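Local coordinates for protein ofchtiv-g5 (Ostrinia furnacalis, PDB 6JM8) that probably hydrolyses the beta-1,4 linkages of chitin, as a group IV insect chitinase of glycoside hydrolase family 18, at residues R252-S257 with Y316-F321; V6-G11 with F31-L36; Y101-I106 with L147-E152. All blocks are in the same frame, centred on the assembly; numbering follows the deposited sequence.

Interaction 1: residues R252-S257 with Y316-F321; sequences RTFQLS and YNWVSF. With NAG (2-acetamido-2-deoxy-beta-D-glucopyranose), chain B.
The benzo edge of the W318 indole points at the face of the F254 ring in an offset edge-to-face pair, with ring centroids 5.3 Å apart and planes at 85°; CE3 of W318 comes to 3.5 Å from CD1 of F254. The carbonyl oxygen of W318 also lies in the plane of the F254 ring, at its edge. Both side chains stand on one side of an antiparallel pairing within a larger sheet, where 252-256, the far end of strand 243-256 of the family 18 TIM barrel, pairs with strand 317-320 in the alpha+beta insertion found in many family 18 chitinases. F254 and W318 are a hydrogen-bonded pair, N of F254 reaching O of W318 at 2.7 Å, while W318 NE1 is held by the carbonyl of N262. CG of W318 is anti to the backbone N (chi1 -167°), which sets the ring beside F254, and CG of L256 packs 3.8 Å from CB of W318. The Y316 ring takes the carbonyl oxygen of L256 at its edge, CD1 to O 3.3 Å, while L256 N closes the pairing on O of Y316 in a nearly straight bond of 170°. On the other side of the strands the methyls T253 CG2 and V319 CG2 meet side by side, and a water bridges F254 O and N317 OD1. At the barrel end the extended R252 leaves the sheet for the glycan: besides its salt bridge to D194, its NH2 lies 3.0 Å from O7 of the chain B NAG acetamide.

Interaction 2: residues V6-G11 with F31-L36; sequences VVCYYG and FLCTHL. With NAG (2-acetamido-2-deoxy-beta-D-glucopyranose), chain C.
C8 and C33 are joined by a disulfide that ties strand 5-11 of the TIM barrel to the turn leading into its parallel neighbour, strand 35-43. Followed outward, CB of C8 first meets the methyl CD2 of L36 at 3.6 Å, and SG then ends in the covalent bond to SG of C33, 2.0 Å long. The bridge has a chi3 of -93°, close to the unstrained right angle, and C8 SG lies beside its own backbone N (chi1 -63°), which swings the sulfur back toward the turn. The parallel pairing itself starts at V6, whose carbonyl oxygen receives two backbone donors: T34 N at 3.1 Å, lying in the carbonyl plane on a lone pair, and H35 N, tilted out of that plane. Two residues on, N of C8 gives a nearly straight bond of 172° to O of H35. The V6 amide is taken by the T34 side chain, whose OG1 accepts from V6 N at 2.8 Å while also hydrogen-bonding ND1 of H35, which it meets in the imidazole plane. With valine in place of threonine, V6 N would probably lose its acceptor and the H35 ring a polar mate that helps fix its rotation. On the opposite side of strand 5-11 from C8, Y9 belongs to the glycan pocket, and the acetamide methyl C8 of the chain C NAG sits over one face of its ring, 3.5 Å from CE2, toward the rim. The chemistry implies a covalently fixed start to this strand pair: the disulfide holds the loop entering strand 35-43 to strand 5-11, beside the backbone bonds.

Interaction 3: residues Y101-I106 with L147-E152; sequences YRQNFI and LKELRE
R102 lies across E149 at about a right angle, its NE and NH2 each binding a different oxygen of the E149 carboxylate. NE gives the straighter bond, 2.9 Å to OE1 at 164°; OE1 sits in the guanidinium plane, yet NE approaches it from above the carboxylate plane. NH2 of R102 reaches OE2 at 3.1 Å on the syn side. The two flat groups are turned 55° against each other, and this is a twisted rather than coplanar pair. A bend at chi3 turns the arginine back so that NE faces the neighbouring helix, while E149 is extended beyond CG. NH1 of R102 bonds the carbonyl of A96 on helix 90-97, so the guanidinium is held from two directions. These are two outer helices of the TIM barrel, 99-115 and 138-154, lying on the outside of the strands; the short segments run at 42° to each other with axes 10.3 Å apart. One turn along from R102 the contact is apolar. I106 sends CD1 against the aliphatic part of E149, 3.6 Å from its CB, and its CG1 lies 3.9 Å from CD2 of L150. The other methyl of L150, CD1, comes to the edge of the F105 ring, 4.2 Å from CE2, while L150 also touches L161 of the barrel strand 160-166.

Interactions 1 and 2 both involve a barrel strand, though they do not touch and lie on opposite sides of the chain's centre, their centres about 29 Å apart. All three contacts are mostly buried; interaction 2 is nearest the chain's centre, while interactions 1 and 3 lie further out, with Y316 and Q103 exposed. Interaction 2 joins two parallel barrel strands, reinforced by a covalent bridge; interaction 1 is antiparallel and carries the far end of a barrel strand into the inserted subdomain, with aromatic packing. Each contributes a residue to the glycan pocket, Y9 and R252. Interaction 3, in the outer helical layer, contains no pocket residue and combines a charged pair with an apolar patch in which L150 reaches strand 160-166.

Interaction 1: residues R252-S257 with Y316-F321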
loop_
_atom_site.group_PDB
_atom_site.type_symbol
_atom_site.label_atom_id
_atom_site.label_comp_id
_atom_site.label_asym_id
_atom_site.label_seq_id
_atom_site.Cartn_x
_atom_site.Cartn_y
_atom_site.Cartn_z
ATOM N N ARG A 252 11.272 6.221 3.295
ATOM C CA ARG A 252 11.143 6.709 4.660
ATOM C C ARG A 252 12.468 7.318 5.099
ATOM O O ARG A 252 13.539 6.794 4.777
ATOM C CB ARG A 252 10.712 5.584 5.606
ATOM C CG ARG A 252 9.356 5.005 5.234
ATOM C CD ARG A 252 8.652 4.342 6.404
ATOM N NE ARG A 252 7.224 4.193 6.140
ATOM C CZ ARG A 252 6.321 5.141 6.375
ATOM N NH1 ARG A 252 6.699 6.303 6.890
ATOM N NH2 ARG A 252 5.042 4.925 6.101
ATOM N N THR A 253 12.392 8.435 5.822
ATOM C CA THR A 253 13.559 9.253 6.122
ATOM C C THR A 253 13.808 9.310 7.624
ATOM O O THR A 253 12.868 9.366 8.423
ATOM C CB THR A 253 13.394 10.669 5.559
ATOM O OG1 THR A 253 12.430 11.393 6.333
ATOM C CG2 THR A 253 12.922 10.606 4.113
ATOM N N PHE A 254 15.089 9.308 7.993
ATOM C CA PHE A 254 15.535 9.238 9.376
ATOM C C PHE A 254 16.497 10.380 9.667
ATOM O O PHE A 254 17.216 10.847 8.779
ATOM C CB PHE A 254 16.269 7.918 9.681
ATOM C CG PHE A 254 15.439 6.678 9.495
ATOM C CD1 PHE A 254 15.059 6.254 8.231
ATOM C CD2 PHE A 254 15.085 5.906 10.588
ATOM C CE1 PHE A 254 14.315 5.103 8.066
ATOM C CE2 PHE A 254 14.346 4.753 10.429
ATOM C CZ PHE A 254 13.959 4.351 9.167
ATOM N N GLN A 255 16.523 10.811 10.925
ATOM C CA GLN A 255 17.583 11.678 11.425
ATOM C C GLN A 255 18.590 10.821 12.182
ATOM O O GLN A 255 18.238 10.177 13.176
ATOM C CB GLN A 255 17.044 12.785 12.332
ATOM C CG GLN A 255 18.120 13.807 12.704
ATOM C CD GLN A 255 17.693 14.767 13.795
ATOM O OE1 GLN A 255 16.551 14.740 14.257
ATOM N NE2 GLN A 255 18.619 15.621 14.223
ATOM N N LEU A 256 19.831 10.816 11.709
ATOM C CA LEU A 256 20.870 10.027 12.353
ATOM C C LEU A 256 21.267 10.649 13.685
ATOM O O LEU A 256 21.350 11.873 13.819
ATOM C CB LEU A 256 22.092 9.918 11.442
ATOM C CG LEU A 256 21.913 9.079 10.176
ATOM C CD1 LEU A 256 23.009 9.387 9.168
ATOM C CD2 LEU A 256 21.899 7.599 10.526
ATOM N N SER A 257 21.502 9.792 14.680
ATOM C CA SER A 257 22.076 10.268 15.934
ATOM C C SER A 257 23.493 10.782 15.719
ATOM O O SER A 257 23.885 11.806 16.289
ATOM C CB SER A 257 22.066 9.149 16.976
ATOM O OG SER A 257 20.756 8.653 17.192
ATOM N N TYR A 316 22.965 14.594 8.440
ATOM C CA TYR A 316 22.057 13.978 9.402
ATOM C C TYR A 316 20.908 13.217 8.751
ATOM O O TYR A 316 20.176 12.521 9.462
ATOM C CB TYR A 316 21.511 15.042 10.358
ATOM C CG TYR A 316 22.502 15.401 11.438
ATOM C CD1 TYR A 316 22.537 14.697 12.635
ATOM C CD2 TYR A 316 23.419 16.427 11.251
ATOM C CE1 TYR A 316 23.444 15.016 13.622
ATOM C CE2 TYR A 316 24.332 16.753 12.231
ATOM C CZ TYR A 316 24.339 16.044 13.412
ATOM O OH TYR A 316 25.248 16.363 14.389
ATOM N N ASN A 317 20.742 13.310 7.434
ATOM C CA ASN A 317 19.672 12.606 6.741
ATOM C C ASN A 317 20.102 11.188 6.383
ATOM O O ASN A 317 21.227 10.961 5.933
ATOM C CB ASN A 317 19.264 13.355 5.470
ATOM C CG ASN A 317 18.655 14.715 5.762
ATOM O OD1 ASN A 317 17.556 14.811 6.308
ATOM N ND2 ASN A 317 19.365 15.774 5.391
ATOM N N TRP A 318 19.192 10.240 6.593
ATOM C CA TRP A 318 19.341 8.857 6.157
ATOM C C TRP A 318 18.016 8.430 5.547
ATOM O O TRP A 318 16.968 8.548 6.192
ATOM C CB TRP A 318 19.720 7.933 7.322
ATOM C CG TRP A 318 20.195 6.553 6.910
ATOM C CD1 TRP A 318 21.489 6.150 6.739
ATOM C CD2 TRP A 318 19.380 5.403 6.639
ATOM N NE1 TRP A 318 21.531 4.826 6.373
ATOM C CE2 TRP A 318 20.250 4.344 6.307
ATOM C CE3 TRP A 318 18.003 5.168 6.639
ATOM C CZ2 TRP A 318 19.784 3.070 5.975
ATOM C CZ3 TRP A 318 17.544 3.903 6.316
ATOM C CH2 TRP A 318 18.432 2.871 5.988
ATOM N N VAL A 319 18.056 7.955 4.306
ATOM C CA VAL A 319 16.841 7.689 3.546
ATOM C C VAL A 319 16.891 6.271 3.001
ATOM O O VAL A 319 17.848 5.897 2.315
ATOM C CB VAL A 319 16.652 8.693 2.394
ATOM C CG1 VAL A 319 15.429 8.324 1.581
ATOM C CG2 VAL A 319 16.521 10.108 2.934
ATOM N N SER A 320 15.866 5.489 3.315
ATOM C CA SER A 320 15.601 4.223 2.653
ATOM C C SER A 320 14.595 4.469 1.539
ATOM O O SER A 320 13.635 5.221 1.721
ATOM C CB SER A 320 15.058 3.190 3.643
ATOM O OG SER A 320 14.351 2.161 2.977
ATOM N N PHE A 321 14.822 3.856 0.381
ATOM C CA PHE A 321 13.927 4.061 -0.751
ATOM C C PHE A 321 14.047 2.872 -1.694
ATOM O O PHE A 321 14.804 1.930 -1.451
ATOM C CB PHE A 321 14.214 5.392 -1.463
ATOM C CG PHE A 321 15.535 5.440 -2.191
ATOM C CD1 PHE A 321 16.734 5.462 -1.495
ATOM C CD2 PHE A 321 15.571 5.498 -3.576
ATOM C CE1 PHE A 321 17.942 5.519 -2.166
ATOM C CE2 PHE A 321 16.776 5.556 -4.253
ATOM C CZ PHE A 321 17.963 5.568 -3.546
HETATM C C1 NAG B . 2.005 1.613 9.098
HETATM C C2 NAG B . 1.898 3.001 8.497
HETATM C C3 NAG B . 0.630 3.132 7.644
HETATM C C4 NAG B . 0.481 1.979 6.656
HETATM C C5 NAG B . 0.684 0.650 7.383
HETATM C C6 NAG B . 0.677 -0.566 6.484
HETATM C C7 NAG B . 2.619 5.147 9.489
HETATM C C8 NAG B . 2.509 6.063 10.673
HETATM N N2 NAG B . 1.925 4.005 9.552
HETATM O O3 NAG B . 0.693 4.347 6.907
HETATM O O4 NAG B . -0.820 2.045 6.066
HETATM O O5 NAG B . 1.938 0.645 8.076
HETATM O O6 NAG B . 0.663 -1.740 7.281
HETATM O O7 NAG B . 3.315 5.427 8.522
HETATM O O HOH W 1 16.286 12.207 6.207
#

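Interaction 2: residues V6-G11 with F31-L36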
loop_
_atom_site.group_PDB
_atom_site.type_symbol
_atom_site.label_atom_id
_atom_site.label_comp_id
_atom_site.label_asym_id
_atom_site.label_seq_id
_atom_site.Cartn_x
_atom_site.Cartn_y
_atom_site.Cartn_z
ATOM N N VAL A 6 -1.897 -5.720 -11.879
ATOM C CA VAL A 6 -1.191 -4.575 -11.320
ATOM C C VAL A 6 -2.241 -3.715 -10.630
ATOM O O VAL A 6 -3.114 -3.138 -11.292
ATOM C CB VAL A 6 -0.436 -3.782 -12.395
ATOM C CG1 VAL A 6 0.351 -2.647 -11.768
ATOM C CG2 VAL A 6 0.487 -4.700 -13.182
ATOM N N VAL A 7 -2.167 -3.634 -9.304
ATOM C CA VAL A 7 -3.169 -2.956 -8.489
ATOM C C VAL A 7 -2.603 -1.599 -8.088
ATOM O O VAL A 7 -1.710 -1.516 -7.238
ATOM C CB VAL A 7 -3.551 -3.790 -7.260
ATOM C CG1 VAL A 7 -4.621 -3.081 -6.446
ATOM C CG2 VAL A 7 -4.021 -5.178 -7.679
ATOM N N CYS A 8 -3.129 -0.528 -8.684
ATOM C CA CYS A 8 -2.602 0.821 -8.488
ATOM C C CYS A 8 -3.470 1.572 -7.484
ATOM O O CYS A 8 -4.605 1.948 -7.795
ATOM C CB CYS A 8 -2.549 1.583 -9.811
ATOM S SG CYS A 8 -1.450 0.913 -11.070
ATOM N N TYR A 9 -2.929 1.814 -6.293
ATOM C CA TYR A 9 -3.598 2.677 -5.330
ATOM C C TYR A 9 -3.353 4.139 -5.678
ATOM O O TYR A 9 -2.227 4.540 -5.985
ATOM C CB TYR A 9 -3.108 2.394 -3.911
ATOM C CG TYR A 9 -3.794 1.225 -3.246
ATOM C CD1 TYR A 9 -3.345 -0.069 -3.454
ATOM C CD2 TYR A 9 -4.892 1.415 -2.413
ATOM C CE1 TYR A 9 -3.963 -1.141 -2.855
ATOM C CE2 TYR A 9 -5.521 0.343 -1.810
ATOM C CZ TYR A 9 -5.046 -0.930 -2.035
ATOM O OH TYR A 9 -5.651 -2.010 -1.444
ATOM N N TYR A 10 -4.418 4.933 -5.628
ATOM C CA TYR A 10 -4.365 6.358 -5.943
ATOM C C TYR A 10 -4.803 7.137 -4.709
ATOM O O TYR A 10 -5.986 7.131 -4.354
ATOM C CB TYR A 10 -5.248 6.679 -7.152
ATOM C CG TYR A 10 -5.386 8.153 -7.468
ATOM C CD1 TYR A 10 -4.342 9.040 -7.231
ATOM C CD2 TYR A 10 -6.562 8.654 -8.008
ATOM C CE1 TYR A 10 -4.472 10.385 -7.517
ATOM C CE2 TYR A 10 -6.700 9.997 -8.299
ATOM C CZ TYR A 10 -5.651 10.855 -8.052
ATOM O OH TYR A 10 -5.779 12.192 -8.337
ATOM N N GLY A 11 -3.849 7.796 -4.054
ATOM C CA GLY A 11 -4.168 8.687 -2.957
ATOM C C GLY A 11 -4.791 9.967 -3.474
ATOM O O GLY A 11 -4.081 10.889 -3.881
ATOM N N PHE A 31 -3.633 2.285 -18.873
ATOM C CA PHE A 31 -3.103 1.075 -19.482
ATOM C C PHE A 31 -1.886 0.532 -18.747
ATOM O O PHE A 31 -1.370 -0.524 -19.126
ATOM C CB PHE A 31 -2.755 1.334 -20.949
ATOM C CG PHE A 31 -3.952 1.376 -21.848
ATOM C CD1 PHE A 31 -4.554 0.205 -22.272
ATOM C CD2 PHE A 31 -4.485 2.586 -22.256
ATOM C CE1 PHE A 31 -5.660 0.238 -23.094
ATOM C CE2 PHE A 31 -5.592 2.626 -23.077
ATOM C CZ PHE A 31 -6.181 1.451 -23.497
ATOM N N LEU A 32 -1.417 1.226 -17.714
ATOM C CA LEU A 32 -0.334 0.736 -16.873
ATOM C C LEU A 32 -0.840 -0.002 -15.642
ATOM O O LEU A 32 -0.029 -0.535 -14.877
ATOM C CB LEU A 32 0.568 1.898 -16.450
ATOM C CG LEU A 32 1.390 2.538 -17.570
ATOM C CD1 LEU A 32 2.205 3.702 -17.034
ATOM C CD2 LEU A 32 2.290 1.508 -18.235
ATOM N N CYS A 33 -2.154 -0.037 -15.434
ATOM C CA CYS A 33 -2.767 -0.775 -14.342
ATOM C C CYS A 33 -3.870 -1.666 -14.888
ATOM O O CYS A 33 -4.480 -1.369 -15.919
ATOM C CB CYS A 33 -3.354 0.162 -13.278
ATOM S SG CYS A 33 -2.288 1.536 -12.808
ATOM N N THR A 34 -4.112 -2.773 -14.191
ATOM C CA THR A 34 -5.297 -3.585 -14.421
ATOM C C THR A 34 -6.400 -3.285 -13.422
ATOM O O THR A 34 -7.582 -3.414 -13.755
ATOM C CB THR A 34 -4.953 -5.077 -14.352
ATOM O OG1 THR A 34 -4.442 -5.391 -13.049
ATOM C CG2 THR A 34 -3.908 -5.430 -15.397
ATOM N N HIS A 35 -6.027 -2.886 -12.210
ATOM C CA HIS A 35 -6.962 -2.508 -11.163
ATOM C C HIS A 35 -6.525 -1.170 -10.587
ATOM O O HIS A 35 -5.374 -1.022 -10.166
ATOM C CB HIS A 35 -7.014 -3.564 -10.053
ATOM C CG HIS A 35 -7.504 -4.905 -10.508
ATOM N ND1 HIS A 35 -6.882 -5.630 -11.502
ATOM C CD2 HIS A 35 -8.545 -5.662 -10.088
ATOM C CE1 HIS A 35 -7.527 -6.768 -11.685
ATOM N NE2 HIS A 35 -8.538 -6.814 -10.837
ATOM N N LEU A 36 -7.434 -0.199 -10.574
ATOM C CA LEU A 36 -7.176 1.106 -9.981
ATOM C C LEU A 36 -8.073 1.280 -8.765
ATOM O O LEU A 36 -9.272 0.996 -8.829
ATOM C CB LEU A 36 -7.405 2.230 -10.995
ATOM C CG LEU A 36 -6.159 2.710 -11.741
ATOM C CD1 LEU A 36 -6.550 3.407 -13.027
ATOM C CD2 LEU A 36 -5.321 3.631 -10.859
HETATM C C1 NAG C . -0.921 1.729 4.634
HETATM C C2 NAG C . -2.259 2.284 4.040
HETATM C C3 NAG C . -2.238 3.815 3.911
HETATM C C4 NAG C . -0.829 4.373 3.980
HETATM C C5 NAG C . 0.128 3.485 3.205
HETATM C C6 NAG C . 1.512 4.084 3.194
HETATM C C7 NAG C . -3.486 0.700 2.610
HETATM C C8 NAG C . -3.692 0.202 1.214
HETATM N N2 NAG C . -2.577 1.668 2.758
HETATM O O3 NAG C . -3.054 4.428 4.902
HETATM O O4 NAG C . -0.795 5.633 3.326
HETATM O O5 NAG C . 0.234 2.194 3.822
HETATM O O6 NAG C . 2.179 3.781 4.410
HETATM O O7 NAG C . -4.101 0.230 3.562
#

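Interaction 3: residues Y101-I106 with L147-E152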
loop_
_atom_site.group_PDB
_atom_site.type_symbol
_atom_site.label_atom_id
_atom_site.label_comp_id
_atom_site.label_asym_id
_atom_site.label_seq_id
_atom_site.Cartn_x
_atom_site.Cartn_y
_atom_site.Cartn_z
ATOM N N TYR A 101 -24.886 -3.330 12.127
ATOM C CA TYR A 101 -23.897 -2.418 11.564
ATOM C C TYR A 101 -23.230 -3.009 10.329
ATOM O O TYR A 101 -22.942 -2.282 9.371
ATOM C CB TYR A 101 -22.852 -2.055 12.619
ATOM C CG TYR A 101 -23.389 -1.206 13.749
ATOM C CD1 TYR A 101 -24.570 -0.487 13.605
ATOM C CD2 TYR A 101 -22.713 -1.119 14.959
ATOM C CE1 TYR A 101 -25.063 0.290 14.634
ATOM C CE2 TYR A 101 -23.199 -0.343 15.993
ATOM C CZ TYR A 101 -24.373 0.360 15.825
ATOM O OH TYR A 101 -24.860 1.133 16.853
ATOM N N ARG A 102 -22.976 -4.321 10.330
ATOM C CA ARG A 102 -22.463 -4.976 9.131
ATOM C C ARG A 102 -23.423 -4.800 7.964
ATOM O O ARG A 102 -23.013 -4.437 6.856
ATOM C CB ARG A 102 -22.220 -6.460 9.400
ATOM C CG ARG A 102 -21.135 -6.744 10.419
ATOM C CD ARG A 102 -20.581 -8.144 10.231
ATOM N NE ARG A 102 -21.605 -9.165 10.426
ATOM C CZ ARG A 102 -21.896 -9.715 11.599
ATOM N NH1 ARG A 102 -21.239 -9.343 12.689
ATOM N NH2 ARG A 102 -22.843 -10.639 11.685
ATOM N N GLN A 103 -24.713 -5.050 8.198
ATOM C CA GLN A 103 -25.699 -4.888 7.135
ATOM C C GLN A 103 -25.731 -3.452 6.628
ATOM O O GLN A 103 -25.809 -3.217 5.417
ATOM C CB GLN A 103 -27.081 -5.315 7.630
ATOM C CG GLN A 103 -27.374 -6.802 7.483
ATOM C CD GLN A 103 -26.787 -7.404 6.216
ATOM O OE1 GLN A 103 -26.980 -6.881 5.116
ATOM N NE2 GLN A 103 -26.073 -8.513 6.366
ATOM N N ASN A 104 -25.658 -2.477 7.538
ATOM C CA ASN A 104 -25.664 -1.082 7.108
ATOM C C ASN A 104 -24.400 -0.723 6.337
ATOM O O ASN A 104 -24.458 0.089 5.408
ATOM C CB ASN A 104 -25.830 -0.145 8.303
ATOM C CG ASN A 104 -25.933 1.311 7.884
ATOM O OD1 ASN A 104 -26.797 1.680 7.088
ATOM N ND2 ASN A 104 -25.042 2.146 8.410
ATOM N N PHE A 105 -23.254 -1.301 6.704
ATOM C CA PHE A 105 -22.043 -1.053 5.928
ATOM C C PHE A 105 -22.142 -1.676 4.545
ATOM O O PHE A 105 -21.743 -1.060 3.551
ATOM C CB PHE A 105 -20.809 -1.588 6.652
ATOM C CG PHE A 105 -19.551 -1.501 5.831
ATOM C CD1 PHE A 105 -18.965 -0.273 5.570
ATOM C CD2 PHE A 105 -18.967 -2.641 5.303
ATOM C CE1 PHE A 105 -17.815 -0.183 4.806
ATOM C CE2 PHE A 105 -17.815 -2.557 4.540
ATOM C CZ PHE A 105 -17.240 -1.327 4.292
ATOM N N ILE A 106 -22.672 -2.897 4.468
ATOM C CA ILE A 106 -22.803 -3.576 3.184
ATOM C C ILE A 106 -23.724 -2.790 2.260
ATOM O O ILE A 106 -23.412 -2.563 1.086
ATOM C CB ILE A 106 -23.302 -5.016 3.393
ATOM C CG1 ILE A 106 -22.246 -5.834 4.135
ATOM C CG2 ILE A 106 -23.644 -5.664 2.064
ATOM C CD1 ILE A 106 -22.730 -7.194 4.572
ATOM N N LEU A 147 -16.377 -10.221 5.702
ATOM C CA LEU A 147 -16.015 -10.551 4.328
ATOM C C LEU A 147 -16.995 -11.548 3.722
ATOM O O LEU A 147 -17.334 -11.454 2.537
ATOM C CB LEU A 147 -14.587 -11.095 4.279
ATOM C CG LEU A 147 -13.505 -10.104 4.709
ATOM C CD1 LEU A 147 -12.132 -10.763 4.731
ATOM C CD2 LEU A 147 -13.512 -8.889 3.793
ATOM N N LYS A 148 -17.473 -12.505 4.523
ATOM C CA LYS A 148 -18.422 -13.490 4.011
ATOM C C LYS A 148 -19.743 -12.841 3.615
ATOM O O LYS A 148 -20.293 -13.139 2.548
ATOM C CB LYS A 148 -18.657 -14.585 5.050
ATOM C CG LYS A 148 -19.753 -15.570 4.667
ATOM C CD LYS A 148 -19.846 -16.725 5.654
ATOM C CE LYS A 148 -20.337 -16.260 7.015
ATOM N NZ LYS A 148 -21.303 -15.130 6.912
ATOM N N GLU A 149 -20.271 -11.953 4.462
ATOM C CA GLU A 149 -21.538 -11.305 4.143
ATOM C C GLU A 149 -21.377 -10.322 2.990
ATOM O O GLU A 149 -22.290 -10.161 2.172
ATOM C CB GLU A 149 -22.101 -10.619 5.388
ATOM C CG GLU A 149 -22.333 -11.583 6.547
ATOM C CD GLU A 149 -22.845 -10.901 7.802
ATOM O OE1 GLU A 149 -22.833 -9.654 7.855
ATOM O OE2 GLU A 149 -23.258 -11.619 8.738
ATOM N N LEU A 150 -20.215 -9.668 2.898
ATOM C CA LEU A 150 -19.921 -8.839 1.734
ATOM C C LEU A 150 -19.903 -9.675 0.460
ATOM O O LEU A 150 -20.505 -9.301 -0.553
ATOM C CB LEU A 150 -18.581 -8.125 1.922
ATOM C CG LEU A 150 -18.584 -6.828 2.729
ATOM C CD1 LEU A 150 -17.201 -6.550 3.288
ATOM C CD2 LEU A 150 -19.045 -5.668 1.858
ATOM N N ARG A 151 -19.209 -10.816 0.496
ATOM C CA ARG A 151 -19.142 -11.685 -0.675
ATOM C C ARG A 151 -20.530 -12.160 -1.090
ATOM O O ARG A 151 -20.849 -12.196 -2.284
ATOM C CB ARG A 151 -18.223 -12.873 -0.386
ATOM C CG ARG A 151 -18.311 -14.017 -1.390
ATOM C CD ARG A 151 -17.983 -13.562 -2.808
ATOM N NE ARG A 151 -16.619 -13.055 -2.938
ATOM C CZ ARG A 151 -16.168 -12.395 -4.000
ATOM N NH1 ARG A 151 -16.973 -12.156 -5.025
ATOM N NH2 ARG A 151 -14.910 -11.972 -4.035
ATOM N N GLU A 152 -21.371 -12.517 -0.117
ATOM C CA GLU A 152 -22.714 -12.984 -0.441
ATOM C C GLU A 152 -23.528 -11.891 -1.123
ATOM O O GLU A 152 -24.279 -12.164 -2.067
ATOM C CB GLU A 152 -23.415 -13.478 0.823
ATOM C CG GLU A 152 -23.397 -14.992 0.982
ATOM C CD GLU A 152 -23.265 -15.433 2.431
ATOM O OE1 GLU A 152 -22.539 -16.417 2.688
ATOM O OE2 GLU A 152 -23.885 -14.795 3.309
#